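Co-type Nitrile Hydratase beta subunit (PDB 3QYH) is the beta subunit of a cobalt-dependent nitrile hydratase, an enzyme that probably converts nitriles to amides by adding water. Local coordinates at residues 183-188 with 210-215. Sequence-based numbering, arbitrary orientation.
Sequences QHVYTV and DLWDDY
Tyr-186 and Leu-211 form the hydrogen-bonded pair of two antiparallel strands, Tyr-186 N to Leu-211 O 2.9 Å and Leu-211 N to Tyr-186 O 2.8 Å, and Asp-213 N, where the second strand turns into a 3-10 segment, still bonds His-184 O. That turn is clasped by Gln-183: its chain, extended beyond CG (chi2 -179°), brings OE1 to Asp-214 N at 2.8 Å, while NE2 adds a weak bond to Asp-214 OD1, amide and carboxylate nearly perpendicular. Cutting Gln-183 back to an alanine is likely to leave Asp-214 N without this acceptor, Asp-214 OD1 without its weak donor, and the indole edge of Trp-212 without the CG that abuts it. Val-185 sets CG2 over the five-membered ring of Trp-212, a CH-pi contact 3.5 Å from its centroid. On this face Thr-187 OG1 donates to Asp-210 OD2 (2.6 Å) from above the carboxylate plane. On the opposite face Tyr-186 OH donates to Asp-213 OD2 (2.6 Å) on its anti side; Arg-130 forms a salt bridge with Asp-213 OD1, probably stabilising the charge. Strand 183-191 lies between 206-212 and 158-168 in the SH3-like sheet: Leu-211 and Val-188 pack against strand 136-139, whereas the Val-185, Thr-187, Asp-210 and Trp-212 face meets the chain of another protein.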
ATOM      1  N   GLN B 183      15.021  13.527   3.042  1.00 14.80           N
ATOM      2  CA  GLN B 183      16.111  12.850   3.728  1.00 15.68           C
ATOM      3  C   GLN B 183      16.092  11.404   3.275  1.00 17.49           C
ATOM      4  O   GLN B 183      15.167  10.973   2.571  1.00 15.55           O
ATOM      5  CB  GLN B 183      15.949  12.955   5.259  1.00 17.41           C
ATOM      6  CG  GLN B 183      14.667  12.291   5.794  1.00 13.60           C
ATOM      7  CD  GLN B 183      14.497  12.412   7.305  1.00 18.80           C
ATOM      8  OE1 GLN B 183      15.436  12.172   8.074  1.00 18.94           O
ATOM      9  NE2 GLN B 183      13.291  12.784   7.742  1.00 17.16           N
ATOM     10  N   HIS B 184      17.118  10.652   3.656  1.00 15.33           N
ATOM     11  CA  HIS B 184      17.208   9.262   3.277  1.00 12.76           C
ATOM     12  C   HIS B 184      16.171   8.369   3.954  1.00 19.24           C
ATOM     13  O   HIS B 184      15.763   8.604   5.108  1.00 16.04           O
ATOM     14  CB  HIS B 184      18.617   8.730   3.536  1.00 16.95           C
ATOM     15  CG  HIS B 184      19.617   9.175   2.515  1.00 18.57           C
ATOM     16  ND1 HIS B 184      20.093   8.342   1.528  1.00 21.22           N
ATOM     17  CD2 HIS B 184      20.192  10.383   2.304  1.00 20.25           C
ATOM     18  CE1 HIS B 184      20.951   9.008   0.772  1.00 19.60           C
ATOM     19  NE2 HIS B 184      21.022  10.249   1.215  1.00 21.58           N
ATOM     20  N   VAL B 185      15.760   7.343   3.216  1.00 14.05           N
ATOM     21  CA  VAL B 185      14.894   6.290   3.734  1.00 14.64           C
ATOM     22  C   VAL B 185      15.655   4.984   3.622  1.00 15.66           C
ATOM     23  O   VAL B 185      16.271   4.699   2.581  1.00 19.33           O
ATOM     24  CB  VAL B 185      13.583   6.201   2.916  1.00 14.23           C
ATOM     25  CG1 VAL B 185      12.800   4.949   3.289  1.00 12.64           C
ATOM     26  CG2 VAL B 185      12.744   7.461   3.123  1.00 14.19           C
ATOM     27  N   TYR B 186      15.647   4.195   4.687  1.00 14.26           N
ATOM     28  CA  TYR B 186      16.368   2.928   4.697  1.00 13.43           C
ATOM     29  C   TYR B 186      15.379   1.808   4.955  1.00 18.26           C
ATOM     30  O   TYR B 186      14.413   1.992   5.701  1.00 16.91           O
ATOM     31  CB  TYR B 186      17.402   2.901   5.830  1.00 14.18           C
ATOM     32  CG  TYR B 186      18.328   4.106   5.910  1.00 17.26           C
ATOM     33  CD1 TYR B 186      17.982   5.239   6.644  1.00 14.03           C
ATOM     34  CD2 TYR B 186      19.570   4.097   5.268  1.00 14.17           C
ATOM     35  CE1 TYR B 186      18.830   6.332   6.716  1.00 16.44           C
ATOM     36  CE2 TYR B 186      20.426   5.181   5.344  1.00 16.02           C
ATOM     37  CZ  TYR B 186      20.061   6.288   6.064  1.00 15.58           C
ATOM     38  OH  TYR B 186      20.892   7.374   6.148  1.00 21.97           O
ATOM     39  N   THR B 187      15.610   0.640   4.371  1.00 12.54           N
ATOM     40  CA  THR B 187      14.983  -0.564   4.920  1.00 14.95           C
ATOM     41  C   THR B 187      15.820  -1.076   6.090  1.00 19.33           C
ATOM     42  O   THR B 187      17.038  -1.266   5.961  1.00 15.73           O
ATOM     43  CB  THR B 187      14.827  -1.696   3.895  1.00 14.80           C
ATOM     44  OG1 THR B 187      13.992  -1.254   2.825  1.00 16.45           O
ATOM     45  CG2 THR B 187      14.157  -2.922   4.557  1.00 15.11           C
ATOM     46  N   VAL B 188      15.166  -1.282   7.231  1.00 16.69           N
ATOM     47  CA  VAL B 188      15.852  -1.745   8.427  1.00 14.15           C
ATOM     48  C   VAL B 188      15.315  -3.108   8.797  1.00 14.15           C
ATOM     49  O   VAL B 188      14.105  -3.294   8.827  1.00 15.16           O
ATOM     50  CB  VAL B 188      15.632  -0.793   9.597  1.00 14.77           C
ATOM     51  CG1 VAL B 188      16.288  -1.353  10.872  1.00 14.40           C
ATOM     52  CG2 VAL B 188      16.159   0.601   9.268  1.00 14.49           C
ATOM     53  N   ASP B 210      10.529   0.252   6.467  1.00 11.92           N
ATOM     54  CA  ASP B 210      11.172   1.402   5.853  1.00 13.36           C
ATOM     55  C   ASP B 210      11.076   2.659   6.714  1.00 15.19           C
ATOM     56  O   ASP B 210       9.981   3.125   7.045  1.00 14.00           O
ATOM     57  CB  ASP B 210      10.630   1.644   4.435  1.00 15.45           C
ATOM     58  CG  ASP B 210      10.903   0.472   3.505  1.00 20.01           C
ATOM     59  OD1 ASP B 210      10.266   0.397   2.429  1.00 18.80           O
ATOM     60  OD2 ASP B 210      11.755  -0.382   3.862  1.00 18.86           O
ATOM     61  N   LEU B 211      12.233   3.210   7.062  1.00 13.35           N
ATOM     62  CA  LEU B 211      12.292   4.226   8.100  1.00 13.91           C
ATOM     63  C   LEU B 211      13.155   5.392   7.647  1.00 16.18           C
ATOM     64  O   LEU B 211      14.179   5.190   6.989  1.00 16.28           O
ATOM     65  CB  LEU B 211      12.849   3.615   9.383  1.00 11.62           C
ATOM     66  CG  LEU B 211      11.918   2.574  10.012  1.00 16.55           C
ATOM     67  CD1 LEU B 211      12.646   1.770  11.064  1.00 16.54           C
ATOM     68  CD2 LEU B 211      10.640   3.226  10.614  1.00 12.37           C
ATOM     69  N   TRP B 212      12.733   6.603   7.993  1.00 10.22           N
ATOM     70  CA  TRP B 212      13.446   7.803   7.607  1.00 12.46           C
ATOM     71  C   TRP B 212      14.662   8.031   8.503  1.00 17.49           C
ATOM     72  O   TRP B 212      14.681   7.615   9.659  1.00 18.27           O
ATOM     73  CB  TRP B 212      12.514   9.007   7.650  1.00 12.63           C
ATOM     74  CG  TRP B 212      11.634   9.167   6.408  1.00 15.47           C
ATOM     75  CD1 TRP B 212      11.773  10.103   5.415  1.00 16.67           C
ATOM     76  CD2 TRP B 212      10.499   8.370   6.048  1.00 14.67           C
ATOM     77  NE1 TRP B 212      10.792   9.932   4.466  1.00 17.23           N
ATOM     78  CE2 TRP B 212       9.995   8.879   4.836  1.00 17.85           C
ATOM     79  CE3 TRP B 212       9.852   7.282   6.638  1.00 13.52           C
ATOM     80  CZ2 TRP B 212       8.881   8.330   4.203  1.00 15.37           C
ATOM     81  CZ3 TRP B 212       8.741   6.750   6.007  1.00 14.55           C
ATOM     82  CH2 TRP B 212       8.263   7.280   4.815  1.00 12.43           C
ATOM     83  N   ASP B 213      15.676   8.686   7.953  1.00 17.83           N
ATOM     84  CA  ASP B 213      16.967   8.869   8.620  1.00 17.13           C
ATOM     85  C   ASP B 213      16.811   9.415  10.041  1.00 17.48           C
ATOM     86  O   ASP B 213      17.359   8.845  10.988  1.00 16.53           O
ATOM     87  CB  ASP B 213      17.864   9.803   7.788  1.00 16.22           C
ATOM     88  CG  ASP B 213      19.287   9.858   8.302  1.00 22.07           C
ATOM     89  OD1 ASP B 213      19.475  10.366   9.415  1.00 20.92           O
ATOM     90  OD2 ASP B 213      20.214   9.398   7.588  1.00 22.83           O
ATOM     91  N   ASP B 214      16.064  10.503  10.207  1.00 15.79           N
ATOM     92  CA  ASP B 214      15.944  11.064  11.551  1.00 18.79           C
ATOM     93  C   ASP B 214      14.963  10.331  12.476  1.00 20.67           C
ATOM     94  O   ASP B 214      14.677  10.817  13.560  1.00 18.70           O
ATOM     95  CB  ASP B 214      15.701  12.586  11.539  1.00 16.81           C
ATOM     96  CG  ASP B 214      14.327  12.969  11.026  1.00 20.13           C
ATOM     97  OD1 ASP B 214      13.494  12.075  10.756  1.00 20.54           O
ATOM     98  OD2 ASP B 214      14.078  14.181  10.885  1.00 22.03           O
ATOM     99  N   TYR B 215      14.466   9.167  12.051  1.00 15.58           N
ATOM    100  CA  TYR B 215      13.714   8.278  12.941  1.00 19.64           C
ATOM    101  C   TYR B 215      14.708   7.447  13.744  1.00 17.79           C
ATOM    102  O   TYR B 215      14.326   6.731  14.675  1.00 19.40           O
ATOM    103  CB  TYR B 215      12.864   7.290  12.139  1.00 13.87           C
ATOM    104  CG  TYR B 215      11.588   7.810  11.502  1.00 13.60           C
ATOM    105  CD1 TYR B 215      11.242   9.160  11.536  1.00 13.59           C
ATOM    106  CD2 TYR B 215      10.741   6.925  10.835  1.00 12.17           C
ATOM    107  CE1 TYR B 215      10.044   9.608  10.932  1.00 16.07           C
ATOM    108  CE2 TYR B 215       9.568   7.353  10.226  1.00 11.84           C
ATOM    109  CZ  TYR B 215       9.218   8.684  10.274  1.00 13.86           C
ATOM    110  OH  TYR B 215       8.038   9.055   9.636  1.00 15.27           O
TER